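Long-range contact in putative uncharacterized protein PH0242 (Pyrococcus horikoshii, PDB 3VU1), which belongs to the oligosaccharyltransferase AglB family and is seen here as its C-terminal globular domain, with a bound calcium ion: residues 226-238 with 246-258. Residues are numbered along the deposited sequence; the frame is centred on the assembly and turned at random.
Sequences SEFAEKLFSNFIP and IVYEFRPFAIYKI
Phe-236 and Phe-250 form a non-hydrogen-bonded residue pair between antiparallel strands, and their side chains share one face of the hairpin with Tyr-248, all three buried, and with Pro-238 at its exposed end. CZ of Phe-236 meets CD1 of Phe-250 at 3.5 Å, the ring planes inclined at 47°. Tyr-248 runs across Phe-236 at about a right angle, its CB at the edge of the phenylalanine ring, and CE2 reaches CD of Pro-238; its hydroxyl is bonded to the carbonyl of Leu-216. Phe-67 stacks on the Phe-236 ring and Phe-286 meets it edge-to-face. Ile-237 and Glu-249 form the hydrogen-bonded pair, and at the last residue of the helix Asn-235 O accepts a nearly straight bond from Arg-251 N (2.7 Å, 171°). The other face is more open to solvent: CG1 of partly exposed Ile-237 lies over one face of the Arg-251 guanidinium, whose NE makes a salt bridge to Glu-249 OE2, while a water joins NH1 to Ser-234 O. Farther along, Tyr-256 lies against helix 228-235. With CG set between the backbone N and carbonyl carbon (chi1 65°), its ring receives Lys-231 CG over one face in a CH-pi contact, 3.8 Å from the centroid. On the solvent side its OH donates to OE1 of exposed Glu-227, the N-cap residue, at 2.7 Å. The arrangement is a helix running straight into an antiparallel beta hairpin, 236-242 with 245-250, whose second strand leads through Pro-252 into strand 253-262 packed back on the helix, the Lys-231 side chain about 5 Å from the bound calcium ion.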
loop_
_atom_site.group_PDB
_atom_site.type_symbol
_atom_site.label_atom_id
_atom_site.label_comp_id
_atom_site.label_asym_id
_atom_site.label_seq_id
_atom_site.Cartn_x
_atom_site.Cartn_y
_atom_site.Cartn_z
ATOM N N SER A 226 3.692 16.833 3.396
ATOM C CA SER A 226 4.901 16.841 4.180
ATOM C C SER A 226 5.050 15.548 4.976
ATOM O O SER A 226 4.125 15.137 5.670
ATOM C CB SER A 226 4.881 18.046 5.104
ATOM O OG SER A 226 5.737 17.804 6.191
ATOM N N GLU A 227 6.213 14.905 4.861
ATOM C CA GLU A 227 6.482 13.635 5.559
ATOM C C GLU A 227 5.893 12.385 4.857
ATOM O O GLU A 227 6.262 11.256 5.189
ATOM C CB GLU A 227 5.970 13.706 7.010
ATOM C CG GLU A 227 6.655 14.740 7.891
ATOM C CD GLU A 227 7.809 14.141 8.650
ATOM O OE1 GLU A 227 7.547 13.517 9.702
ATOM O OE2 GLU A 227 8.974 14.275 8.201
ATOM N N PHE A 228 4.981 12.582 3.901
ATOM C CA PHE A 228 4.223 11.469 3.337
ATOM C C PHE A 228 5.043 10.370 2.614
ATOM O O PHE A 228 4.778 9.167 2.793
ATOM C CB PHE A 228 3.056 11.942 2.450
ATOM C CG PHE A 228 2.092 10.825 2.126
ATOM C CD1 PHE A 228 1.196 10.350 3.101
ATOM C CD2 PHE A 228 2.142 10.173 0.889
ATOM C CE1 PHE A 228 0.346 9.294 2.831
ATOM C CE2 PHE A 228 1.280 9.116 0.614
ATOM C CZ PHE A 228 0.383 8.681 1.583
ATOM N N ALA A 229 6.012 10.769 1.796
ATOM C CA ALA A 229 6.881 9.792 1.166
ATOM C C ALA A 229 7.628 8.968 2.220
ATOM O O ALA A 229 7.694 7.735 2.130
ATOM C CB ALA A 229 7.845 10.459 0.212
ATOM N N GLU A 230 8.159 9.641 3.236
ATOM C CA GLU A 230 8.942 8.961 4.266
ATOM C C GLU A 230 8.092 7.950 5.042
ATOM O O GLU A 230 8.572 6.862 5.388
ATOM C CB GLU A 230 9.588 9.981 5.206
ATOM C CG GLU A 230 11.092 9.798 5.364
ATOM C CD GLU A 230 11.636 10.336 6.691
ATOM O OE1 GLU A 230 12.541 9.670 7.275
ATOM O OE2 GLU A 230 11.155 11.410 7.160
ATOM N N LYS A 231 6.829 8.305 5.309
ATOM C CA LYS A 231 5.926 7.415 6.033
ATOM C C LYS A 231 5.562 6.239 5.169
ATOM O O LYS A 231 5.700 5.089 5.600
ATOM C CB LYS A 231 4.662 8.124 6.471
ATOM C CG LYS A 231 4.832 9.165 7.552
ATOM C CD LYS A 231 3.812 10.249 7.295
ATOM C CE LYS A 231 2.612 10.144 8.210
ATOM N NZ LYS A 231 2.820 10.974 9.430
ATOM N N LEU A 232 5.113 6.535 3.947
ATOM C CA LEU A 232 4.846 5.495 2.962
ATOM C C LEU A 232 5.915 4.420 2.913
ATOM O O LEU A 232 5.594 3.227 2.926
ATOM C CB LEU A 232 4.666 6.072 1.572
ATOM C CG LEU A 232 4.067 5.103 0.529
ATOM C CD1 LEU A 232 2.580 4.867 0.777
ATOM C CD2 LEU A 232 4.250 5.650 -0.874
ATOM N N PHE A 233 7.182 4.818 2.874
ATOM C CA PHE A 233 8.250 3.819 2.741
ATOM C C PHE A 233 8.416 2.969 3.989
ATOM O O PHE A 233 9.023 1.935 3.939
ATOM C CB PHE A 233 9.571 4.433 2.268
ATOM C CG PHE A 233 9.499 5.013 0.885
ATOM C CD1 PHE A 233 9.921 6.309 0.631
ATOM C CD2 PHE A 233 8.976 4.269 -0.171
ATOM C CE1 PHE A 233 9.828 6.857 -0.656
ATOM C CE2 PHE A 233 8.889 4.802 -1.445
ATOM C CZ PHE A 233 9.308 6.101 -1.690
ATOM N N SER A 234 7.854 3.361 5.111
ATOM C CA SER A 234 7.858 2.442 6.250
ATOM C C SER A 234 6.639 1.478 6.226
ATOM O O SER A 234 6.662 0.412 6.872
ATOM C CB SER A 234 7.927 3.226 7.565
ATOM O OG SER A 234 6.689 3.868 7.864
ATOM N N ASN A 235 5.573 1.856 5.506
ATOM C CA ASN A 235 4.416 0.958 5.343
ATOM C C ASN A 235 4.584 -0.120 4.257
ATOM O O ASN A 235 3.958 -1.187 4.320
ATOM C CB ASN A 235 3.173 1.775 5.071
ATOM C CG ASN A 235 2.879 2.721 6.191
ATOM O OD1 ASN A 235 2.674 2.304 7.327
ATOM N ND2 ASN A 235 2.890 3.991 5.894
ATOM N N PHE A 236 5.449 0.186 3.282
ATOM C CA PHE A 236 5.771 -0.681 2.133
ATOM C C PHE A 236 7.268 -0.899 2.044
ATOM O O PHE A 236 7.997 -0.011 1.614
ATOM C CB PHE A 236 5.209 -0.067 0.834
ATOM C CG PHE A 236 3.714 0.039 0.850
ATOM C CD1 PHE A 236 3.087 1.140 1.445
ATOM C CD2 PHE A 236 2.921 -1.000 0.335
ATOM C CE1 PHE A 236 1.698 1.219 1.498
ATOM C CE2 PHE A 236 1.525 -0.928 0.380
ATOM C CZ PHE A 236 0.913 0.178 0.972
ATOM N N ILE A 237 7.696 -2.081 2.473
ATOM C CA ILE A 237 9.109 -2.476 2.543
ATOM C C ILE A 237 9.524 -3.338 1.335
ATOM O O ILE A 237 8.957 -4.408 1.113
ATOM C CB ILE A 237 9.338 -3.266 3.860
ATOM C CG1 ILE A 237 9.032 -2.376 5.066
ATOM C CG2 ILE A 237 10.752 -3.829 3.959
ATOM C CD1 ILE A 237 9.578 -0.961 4.933
ATOM N N PRO A 238 10.509 -2.887 0.545
ATOM C CA PRO A 238 10.892 -3.779 -0.581
ATOM C C PRO A 238 11.495 -5.015 -0.014
ATOM O O PRO A 238 12.475 -4.912 0.681
ATOM C CB PRO A 238 11.983 -3.008 -1.336
ATOM C CG PRO A 238 12.311 -1.825 -0.504
ATOM C CD PRO A 238 11.240 -1.606 0.536
ATOM N N ILE A 246 8.751 -5.219 -8.183
ATOM C CA ILE A 246 9.142 -5.052 -6.796
ATOM C C ILE A 246 8.019 -5.611 -5.911
ATOM O O ILE A 246 6.851 -5.220 -6.050
ATOM C CB ILE A 246 9.401 -3.560 -6.456
ATOM C CG1 ILE A 246 10.283 -2.896 -7.555
ATOM C CG2 ILE A 246 9.988 -3.460 -5.056
ATOM C CD1 ILE A 246 10.510 -1.390 -7.489
ATOM N N VAL A 247 8.371 -6.526 -5.007
ATOM C CA VAL A 247 7.438 -7.025 -3.989
ATOM C C VAL A 247 7.597 -6.241 -2.698
ATOM O O VAL A 247 8.657 -6.285 -2.078
ATOM C CB VAL A 247 7.725 -8.516 -3.683
ATOM C CG1 VAL A 247 6.783 -9.079 -2.618
ATOM C CG2 VAL A 247 7.641 -9.320 -4.960
ATOM N N TYR A 248 6.549 -5.539 -2.288
ATOM C CA TYR A 248 6.547 -4.787 -1.025
ATOM C C TYR A 248 5.763 -5.511 0.035
ATOM O O TYR A 248 4.658 -5.964 -0.228
ATOM C CB TYR A 248 5.916 -3.452 -1.241
ATOM C CG TYR A 248 6.781 -2.481 -2.010
ATOM C CD1 TYR A 248 6.580 -2.280 -3.371
ATOM C CD2 TYR A 248 7.814 -1.751 -1.369
ATOM C CE1 TYR A 248 7.344 -1.367 -4.076
ATOM C CE2 TYR A 248 8.615 -0.856 -2.067
ATOM C CZ TYR A 248 8.359 -0.653 -3.412
ATOM O OH TYR A 248 9.112 0.240 -4.128
ATOM N N GLU A 249 6.334 -5.660 1.228
ATOM C CA GLU A 249 5.575 -6.155 2.380
ATOM C C GLU A 249 4.784 -4.979 2.936
ATOM O O GLU A 249 5.293 -3.836 2.999
ATOM C CB GLU A 249 6.496 -6.701 3.440
ATOM C CG GLU A 249 5.861 -6.946 4.792
ATOM C CD GLU A 249 6.888 -7.377 5.848
ATOM O OE1 GLU A 249 7.795 -8.168 5.528
ATOM O OE2 GLU A 249 6.795 -6.945 7.021
ATOM N N PHE A 250 3.524 -5.239 3.281
ATOM C CA PHE A 250 2.680 -4.203 3.838
ATOM C C PHE A 250 2.716 -4.300 5.337
ATOM O O PHE A 250 2.497 -5.379 5.898
ATOM C CB PHE A 250 1.259 -4.339 3.338
ATOM C CG PHE A 250 0.295 -3.337 3.917
ATOM C CD1 PHE A 250 0.428 -1.969 3.648
ATOM C CD2 PHE A 250 -0.792 -3.769 4.699
ATOM C CE1 PHE A 250 -0.491 -1.059 4.155
ATOM C CE2 PHE A 250 -1.695 -2.860 5.221
ATOM C CZ PHE A 250 -1.553 -1.512 4.937
ATOM N N ARG A 251 3.027 -3.166 5.969
ATOM C CA ARG A 251 2.959 -3.035 7.410
ATOM C C ARG A 251 2.070 -1.867 7.686
ATOM O O ARG A 251 2.478 -0.710 7.508
ATOM C CB ARG A 251 4.333 -2.789 7.977
ATOM C CG ARG A 251 5.275 -3.958 7.807
ATOM C CD ARG A 251 6.685 -3.487 8.034
ATOM N NE ARG A 251 7.613 -4.602 8.105
ATOM C CZ ARG A 251 8.925 -4.465 8.266
ATOM N NH1 ARG A 251 9.467 -3.258 8.394
ATOM N NH2 ARG A 251 9.683 -5.543 8.337
ATOM N N PRO A 252 0.829 -2.153 8.079
ATOM C CA PRO A 252 -0.145 -1.065 8.310
ATOM C C PRO A 252 0.307 -0.104 9.433
ATOM O O PRO A 252 0.054 1.107 9.344
ATOM C CB PRO A 252 -1.444 -1.797 8.669
ATOM C CG PRO A 252 -1.029 -3.191 9.068
ATOM C CD PRO A 252 0.286 -3.493 8.383
ATOM N N PHE A 253 0.986 -0.626 10.452
ATOM C CA PHE A 253 1.545 0.230 11.525
ATOM C C PHE A 253 3.067 0.144 11.577
ATOM O O PHE A 253 3.641 -0.876 11.914
ATOM C CB PHE A 253 0.917 -0.112 12.881
ATOM C CG PHE A 253 -0.568 -0.194 12.820
ATOM C CD1 PHE A 253 -1.216 -1.433 12.891
ATOM C CD2 PHE A 253 -1.330 0.960 12.617
ATOM C CE1 PHE A 253 -2.607 -1.512 12.806
ATOM C CE2 PHE A 253 -2.709 0.880 12.507
ATOM C CZ PHE A 253 -3.348 -0.361 12.601
ATOM N N ALA A 254 3.715 1.233 11.225
ATOM C CA ALA A 254 5.152 1.203 11.078
ATOM C C ALA A 254 5.826 2.428 11.707
ATOM O O ALA A 254 5.185 3.478 11.950
ATOM C CB ALA A 254 5.518 1.105 9.614
ATOM N N ILE A 255 7.123 2.268 11.957
ATOM C CA ILE A 255 7.953 3.331 12.478
ATOM C C ILE A 255 8.868 3.767 11.347
ATOM O O ILE A 255 9.611 2.951 10.802
ATOM C CB ILE A 255 8.774 2.844 13.694
ATOM C CG1 ILE A 255 7.839 2.616 14.872
ATOM C CG2 ILE A 255 9.891 3.834 14.006
ATOM C CD1 ILE A 255 8.455 1.887 16.042
ATOM N N TYR A 256 8.813 5.048 11.001
ATOM C CA TYR A 256 9.645 5.541 9.928
ATOM C C TYR A 256 10.939 6.230 10.341
ATOM O O TYR A 256 11.730 6.593 9.475
ATOM C CB TYR A 256 8.847 6.437 8.977
ATOM C CG TYR A 256 8.301 7.729 9.529
ATOM C CD1 TYR A 256 8.931 8.943 9.258
ATOM C CD2 TYR A 256 7.132 7.753 10.295
ATOM C CE1 TYR A 256 8.417 10.141 9.735
ATOM C CE2 TYR A 256 6.609 8.946 10.780
ATOM C CZ TYR A 256 7.249 10.130 10.479
ATOM O OH TYR A 256 6.751 11.309 10.950
ATOM N N LYS A 257 11.151 6.414 11.642
ATOM C CA LYS A 257 12.288 7.187 12.165
ATOM C C LYS A 257 12.317 6.912 13.649
ATOM O O LYS A 257 11.263 6.933 14.306
ATOM C CB LYS A 257 12.059 8.673 11.911
ATOM C CG LYS A 257 13.213 9.626 12.187
ATOM C CD LYS A 257 12.664 11.048 12.095
ATOM C CE LYS A 257 13.728 12.127 12.031
ATOM N NZ LYS A 257 14.019 12.569 10.638
ATOM N N ILE A 258 13.491 6.564 14.162
ATOM C CA ILE A 258 13.703 6.411 15.599
ATOM C C ILE A 258 14.771 7.429 16.042
ATOM O O ILE A 258 15.795 7.619 15.340
ATOM C CB ILE A 258 14.243 5.026 15.934
ATOM C CG1 ILE A 258 13.308 3.937 15.425
ATOM C CG2 ILE A 258 14.509 4.902 17.435
ATOM C CD1 ILE A 258 13.685 2.541 15.906
HETATM O O HOH W 1 8.589 -0.716 8.646
#